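Local structure of Ydr267cp (Saccharomyces cerevisiae, 2HES) at residues W201-C215 / V253-A265. The protein serves as an essential component of the cytosolic iron-sulfur protein assembly machinery, required for maturation of extramitochondrial iron-sulfur proteins. Numbering follows the deposited sequence.
Sequences WSSDFDKTEGVFRLC and VYNVAWGFNGLIA
Trp258 lies between Asp206 on one face of its indole and Ile264 CG1 on the opposite face. The Asp206 carboxylate is stacked on the ring, the two planes only 5° apart, and Asp206 CB stands 3.7 Å from the centroid of the Trp258 six-membered ring, a CH-pi contact over the face. Around the indole edge come Asp204 O and the backbone of Leu214, while Cys215 SG approaches obliquely, 3.8 Å from Trp258 CE3. Arg213, its guanidinium tilted well away from the indole plane, grips Asp206 OD2 side-on through NE and NH2. Thr208 N donates to Asp206 OD1, which makes an Asx turn, and Thr208 OG1 donates to the same oxygen from the same face of the carboxylate. A leucine in place of Asp206 would probably leave Arg213 NE and NH2 without the carboxylate they grip, NH1 still being paired with Glu242 and Glu278, and the Thr208 turn without its acceptor. At the far end the edge of Tyr254 meets the face of Trp201 in a T-shaped pair, planes at 79°. Strands 201-205 and 253-258, the innermost of neighbouring WD40 propeller blades, run nearly parallel with axes 5.5 Å apart, and side chains bridge their backbones: Val256 N donates to Ser202 OG (3.1 Å), and Trp258 N donates almost straight, at 177°, to Asp204 OD2 (2.8 Å). Water 2 donates to both Ser203 O and Val256 O. Lys207, bent at chi2 and chi4, lays CG over the centre of the Phe260 ring, curls NZ back to Trp258 O (2.7 Å) and Phe205 O (2.8 Å), and makes a weak hydrogen bond, part of a salt bridge, to Asp204 OD1.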
loop_
_atom_site.group_PDB
_atom_site.type_symbol
_atom_site.label_atom_id
_atom_site.label_comp_id
_atom_site.label_asym_id
_atom_site.label_seq_id
_atom_site.Cartn_x
_atom_site.Cartn_y
_atom_site.Cartn_z
ATOM N N TRP A 201 4.788 2.651 -8.549
ATOM C CA TRP A 201 5.232 2.258 -7.188
ATOM C C TRP A 201 4.089 1.809 -6.322
ATOM O O TRP A 201 4.282 0.976 -5.414
ATOM C CB TRP A 201 5.948 3.430 -6.496
ATOM C CG TRP A 201 7.407 3.530 -7.012
ATOM C CD1 TRP A 201 7.887 4.348 -7.978
ATOM C CD2 TRP A 201 8.509 2.752 -6.547
ATOM N NE1 TRP A 201 9.258 4.126 -8.167
ATOM C CE2 TRP A 201 9.664 3.156 -7.287
ATOM C CE3 TRP A 201 8.645 1.767 -5.556
ATOM C CZ2 TRP A 201 10.938 2.578 -7.078
ATOM C CZ3 TRP A 201 9.929 1.201 -5.328
ATOM C CH2 TRP A 201 11.051 1.615 -6.096
ATOM N N SER A 202 2.923 2.369 -6.558
ATOM C CA SER A 202 1.739 2.030 -5.725
ATOM C C SER A 202 0.489 2.548 -6.356
ATOM O O SER A 202 0.529 3.416 -7.233
ATOM C CB SER A 202 1.866 2.587 -4.307
ATOM O OG SER A 202 1.657 3.981 -4.326
ATOM N N SER A 203 -0.627 1.999 -5.906
ATOM C CA SER A 203 -1.943 2.519 -6.299
ATOM C C SER A 203 -2.899 2.415 -5.118
ATOM O O SER A 203 -2.581 1.771 -4.067
ATOM C CB SER A 203 -2.477 1.723 -7.476
ATOM O OG SER A 203 -2.907 0.433 -7.092
ATOM N N ASP A 204 -4.072 3.037 -5.239
ATOM C CA ASP A 204 -5.101 2.905 -4.152
ATOM C C ASP A 204 -6.434 3.158 -4.797
ATOM O O ASP A 204 -6.534 4.045 -5.657
ATOM C CB ASP A 204 -4.869 3.912 -3.024
ATOM C CG ASP A 204 -5.559 3.514 -1.702
ATOM O OD1 ASP A 204 -6.170 2.425 -1.633
ATOM O OD2 ASP A 204 -5.474 4.307 -0.742
ATOM N N PHE A 205 -7.455 2.403 -4.385
ATOM C CA PHE A 205 -8.818 2.616 -4.951
ATOM C C PHE A 205 -9.586 3.775 -4.318
ATOM O O PHE A 205 -9.389 4.082 -3.170
ATOM C CB PHE A 205 -9.675 1.365 -4.790
ATOM C CG PHE A 205 -9.272 0.238 -5.677
ATOM C CD1 PHE A 205 -9.850 0.111 -6.962
ATOM C CD2 PHE A 205 -8.323 -0.697 -5.262
ATOM C CE1 PHE A 205 -9.515 -0.918 -7.798
ATOM C CE2 PHE A 205 -7.954 -1.765 -6.129
ATOM C CZ PHE A 205 -8.575 -1.865 -7.393
ATOM N N ASP A 206 -10.456 4.403 -5.124
ATOM C CA ASP A 206 -11.364 5.437 -4.679
ATOM C C ASP A 206 -12.243 4.772 -3.648
ATOM O O ASP A 206 -12.625 3.598 -3.828
ATOM C CB ASP A 206 -12.228 5.883 -5.878
ATOM C CG ASP A 206 -13.128 7.129 -5.585
ATOM O OD1 ASP A 206 -13.252 7.619 -4.403
ATOM O OD2 ASP A 206 -13.683 7.601 -6.613
ATOM N N LYS A 207 -12.561 5.494 -2.578
ATOM C CA LYS A 207 -13.478 4.944 -1.550
ATOM C C LYS A 207 -14.935 5.347 -1.758
ATOM O O LYS A 207 -15.822 4.885 -1.030
ATOM C CB LYS A 207 -12.994 5.307 -0.137
ATOM C CG LYS A 207 -11.526 5.020 0.073
ATOM C CD LYS A 207 -11.155 3.526 -0.184
ATOM C CE LYS A 207 -9.746 3.168 0.322
ATOM N NZ LYS A 207 -8.646 3.815 -0.461
ATOM N N THR A 208 -15.205 6.151 -2.787
ATOM C CA THR A 208 -16.586 6.509 -3.172
ATOM C C THR A 208 -17.378 5.268 -3.504
ATOM O O THR A 208 -16.904 4.396 -4.229
ATOM C CB THR A 208 -16.580 7.470 -4.426
ATOM O OG1 THR A 208 -15.765 8.615 -4.173
ATOM C CG2 THR A 208 -17.994 7.941 -4.760
ATOM N N GLU A 209 -18.612 5.169 -2.982
ATOM C CA GLU A 209 -19.466 4.026 -3.328
ATOM C C GLU A 209 -19.706 3.991 -4.845
ATOM O O GLU A 209 -19.635 5.022 -5.477
ATOM C CB GLU A 209 -20.820 4.130 -2.605
ATOM C CG GLU A 209 -20.686 3.987 -1.037
ATOM C CD GLU A 209 -20.324 2.568 -0.553
ATOM O OE1 GLU A 209 -20.088 1.685 -1.403
ATOM O OE2 GLU A 209 -20.272 2.306 0.696
ATOM N N GLY A 210 -19.963 2.795 -5.385
ATOM C CA GLY A 210 -20.378 2.602 -6.788
ATOM C C GLY A 210 -19.201 2.214 -7.666
ATOM O O GLY A 210 -18.248 1.534 -7.206
ATOM N N VAL A 211 -19.256 2.643 -8.926
ATOM C CA VAL A 211 -18.275 2.203 -9.923
ATOM C C VAL A 211 -16.872 2.704 -9.575
ATOM O O VAL A 211 -16.699 3.746 -8.918
ATOM C CB VAL A 211 -18.698 2.596 -11.353
ATOM C CG1 VAL A 211 -20.076 1.933 -11.687
ATOM C CG2 VAL A 211 -18.755 4.138 -11.477
ATOM N N PHE A 212 -15.864 1.986 -10.062
ATOM C CA PHE A 212 -14.510 2.063 -9.470
ATOM C C PHE A 212 -13.627 3.135 -10.078
ATOM O O PHE A 212 -13.729 3.444 -11.257
ATOM C CB PHE A 212 -13.755 0.729 -9.649
ATOM C CG PHE A 212 -14.618 -0.495 -9.472
ATOM C CD1 PHE A 212 -15.264 -0.757 -8.252
ATOM C CD2 PHE A 212 -14.792 -1.381 -10.538
ATOM C CE1 PHE A 212 -16.058 -1.881 -8.100
ATOM C CE2 PHE A 212 -15.598 -2.542 -10.392
ATOM C CZ PHE A 212 -16.230 -2.767 -9.167
ATOM N N ARG A 213 -12.735 3.679 -9.249
ATOM C CA ARG A 213 -11.592 4.465 -9.776
ATOM C C ARG A 213 -10.358 4.098 -8.976
ATOM O O ARG A 213 -10.467 3.458 -7.915
ATOM C CB ARG A 213 -11.824 5.975 -9.654
ATOM C CG ARG A 213 -13.002 6.463 -10.485
ATOM C CD ARG A 213 -12.954 7.993 -10.569
ATOM N NE ARG A 213 -13.149 8.602 -9.246
ATOM C CZ ARG A 213 -13.165 9.911 -9.029
ATOM N NH1 ARG A 213 -12.994 10.771 -10.049
ATOM N NH2 ARG A 213 -13.369 10.373 -7.807
ATOM N N LEU A 214 -9.196 4.470 -9.501
ATOM C CA LEU A 214 -7.939 4.116 -8.820
ATOM C C LEU A 214 -6.943 5.250 -9.043
ATOM O O LEU A 214 -6.941 5.808 -10.150
ATOM C CB LEU A 214 -7.382 2.829 -9.465
ATOM C CG LEU A 214 -6.073 2.280 -8.960
ATOM C CD1 LEU A 214 -6.398 1.115 -8.042
ATOM C CD2 LEU A 214 -5.135 1.850 -10.105
ATOM N N CYS A 215 -6.116 5.596 -8.041
ATOM C CA CYS A 215 -4.990 6.509 -8.339
ATOM C C CYS A 215 -3.683 5.756 -8.246
ATOM O O CYS A 215 -3.552 4.734 -7.521
ATOM C CB CYS A 215 -4.982 7.716 -7.405
ATOM S SG CYS A 215 -4.732 7.302 -5.627
ATOM N N VAL A 253 7.377 9.332 -7.546
ATOM C CA VAL A 253 6.276 9.392 -6.584
ATOM C C VAL A 253 6.182 7.987 -5.983
ATOM O O VAL A 253 5.752 7.043 -6.659
ATOM C CB VAL A 253 4.943 9.746 -7.242
ATOM C CG1 VAL A 253 3.861 9.788 -6.177
ATOM C CG2 VAL A 253 5.021 11.136 -7.875
ATOM N N TYR A 254 6.660 7.820 -4.743
ATOM C CA TYR A 254 6.808 6.485 -4.210
ATOM C C TYR A 254 5.539 5.913 -3.563
ATOM O O TYR A 254 5.477 4.714 -3.354
ATOM C CB TYR A 254 7.894 6.474 -3.127
ATOM C CG TYR A 254 9.334 6.518 -3.636
ATOM C CD1 TYR A 254 9.724 5.850 -4.798
ATOM C CD2 TYR A 254 10.327 7.171 -2.889
ATOM C CE1 TYR A 254 11.081 5.900 -5.251
ATOM C CE2 TYR A 254 11.656 7.186 -3.324
ATOM C CZ TYR A 254 12.031 6.539 -4.468
ATOM O OH TYR A 254 13.390 6.595 -4.860
ATOM N N ASN A 255 4.613 6.760 -3.174
ATOM C CA ASN A 255 3.376 6.243 -2.536
ATOM C C ASN A 255 2.179 7.194 -2.695
ATOM O O ASN A 255 2.304 8.418 -2.639
ATOM C CB ASN A 255 3.700 5.947 -1.037
ATOM C CG ASN A 255 3.035 4.669 -0.503
ATOM O OD1 ASN A 255 2.370 4.709 0.508
ATOM N ND2 ASN A 255 3.267 3.530 -1.164
ATOM N N VAL A 256 0.999 6.617 -2.896
ATOM C CA VAL A 256 -0.231 7.371 -2.868
ATOM C C VAL A 256 -1.242 6.687 -1.982
ATOM O O VAL A 256 -1.200 5.446 -1.809
ATOM C CB VAL A 256 -0.848 7.530 -4.312
ATOM C CG1 VAL A 256 0.066 8.325 -5.222
ATOM C CG2 VAL A 256 -1.083 6.148 -4.933
ATOM N N ALA A 257 -2.177 7.479 -1.475
ATOM C CA ALA A 257 -3.244 6.989 -0.571
ATOM C C ALA A 257 -4.501 7.795 -0.774
ATOM O O ALA A 257 -4.458 9.051 -0.815
ATOM C CB ALA A 257 -2.783 7.098 0.889
ATOM N N TRP A 258 -5.615 7.093 -0.939
ATOM C CA TRP A 258 -6.856 7.731 -1.246
ATOM C C TRP A 258 -7.749 7.509 -0.048
ATOM O O TRP A 258 -8.145 6.364 0.251
ATOM C CB TRP A 258 -7.482 7.177 -2.522
ATOM C CG TRP A 258 -8.464 8.142 -3.207
ATOM C CD1 TRP A 258 -9.205 9.146 -2.609
ATOM C CD2 TRP A 258 -8.885 8.098 -4.571
ATOM N NE1 TRP A 258 -10.000 9.773 -3.550
ATOM C CE2 TRP A 258 -9.831 9.144 -4.756
ATOM C CE3 TRP A 258 -8.515 7.317 -5.683
ATOM C CZ2 TRP A 258 -10.409 9.435 -6.009
ATOM C CZ3 TRP A 258 -9.103 7.590 -6.928
ATOM C CH2 TRP A 258 -10.040 8.652 -7.078
ATOM N N GLY A 259 -8.035 8.595 0.661
ATOM C CA GLY A 259 -8.781 8.446 1.915
ATOM C C GLY A 259 -10.281 8.312 1.743
ATOM O O GLY A 259 -10.821 8.631 0.669
ATOM N N PHE A 260 -10.961 7.847 2.808
ATOM C CA PHE A 260 -12.428 7.842 2.824
ATOM C C PHE A 260 -13.001 9.257 2.815
ATOM O O PHE A 260 -14.162 9.456 2.517
ATOM C CB PHE A 260 -13.000 7.019 3.998
ATOM C CG PHE A 260 -12.725 5.550 3.880
ATOM C CD1 PHE A 260 -13.660 4.716 3.298
ATOM C CD2 PHE A 260 -11.505 5.020 4.321
ATOM C CE1 PHE A 260 -13.407 3.314 3.155
ATOM C CE2 PHE A 260 -11.220 3.641 4.201
ATOM C CZ PHE A 260 -12.178 2.786 3.628
ATOM N N ASN A 261 -12.160 10.233 3.119
ATOM C CA ASN A 261 -12.528 11.641 3.006
ATOM C C ASN A 261 -12.528 12.173 1.549
ATOM O O ASN A 261 -12.812 13.353 1.282
ATOM C CB ASN A 261 -11.613 12.455 3.908
ATOM C CG ASN A 261 -10.131 12.302 3.545
ATOM O OD1 ASN A 261 -9.778 11.739 2.515
ATOM N ND2 ASN A 261 -9.266 12.791 4.412
ATOM N N GLY A 262 -12.192 11.303 0.603
ATOM C CA GLY A 262 -12.172 11.693 -0.795
ATOM C C GLY A 262 -10.845 12.267 -1.256
ATOM O O GLY A 262 -10.669 12.542 -2.453
ATOM N N LEU A 263 -9.911 12.478 -0.321
ATOM C CA LEU A 263 -8.688 13.205 -0.645
ATOM C C LEU A 263 -7.574 12.236 -1.001
ATOM O O LEU A 263 -7.428 11.201 -0.343
ATOM C CB LEU A 263 -8.205 14.063 0.551
ATOM C CG LEU A 263 -9.117 15.169 1.100
ATOM C CD1 LEU A 263 -8.425 15.885 2.255
ATOM C CD2 LEU A 263 -9.578 16.161 0.016
ATOM N N ILE A 264 -6.738 12.608 -1.966
ATOM C CA ILE A 264 -5.563 11.803 -2.313
ATOM C C ILE A 264 -4.342 12.457 -1.625
ATOM O O ILE A 264 -4.223 13.683 -1.615
ATOM C CB ILE A 264 -5.323 11.748 -3.865
ATOM C CG1 ILE A 264 -6.444 10.956 -4.542
ATOM C CG2 ILE A 264 -3.945 11.112 -4.215
ATOM C CD1 ILE A 264 -6.356 10.992 -6.064
ATOM N N ALA A 265 -3.469 11.635 -1.075
ATOM C CA ALA A 265 -2.133 12.061 -0.626
ATOM C C ALA A 265 -1.039 11.405 -1.452
ATOM O O ALA A 265 -1.154 10.216 -1.833
ATOM C CB ALA A 265 -1.969 11.712 0.867
HETATM O O HOH W 1 3.238 5.734 -5.934
HETATM O O HOH W 2 -1.100 2.627 -1.969
HETATM O O HOH W 3 -12.212 8.077 -1.687
#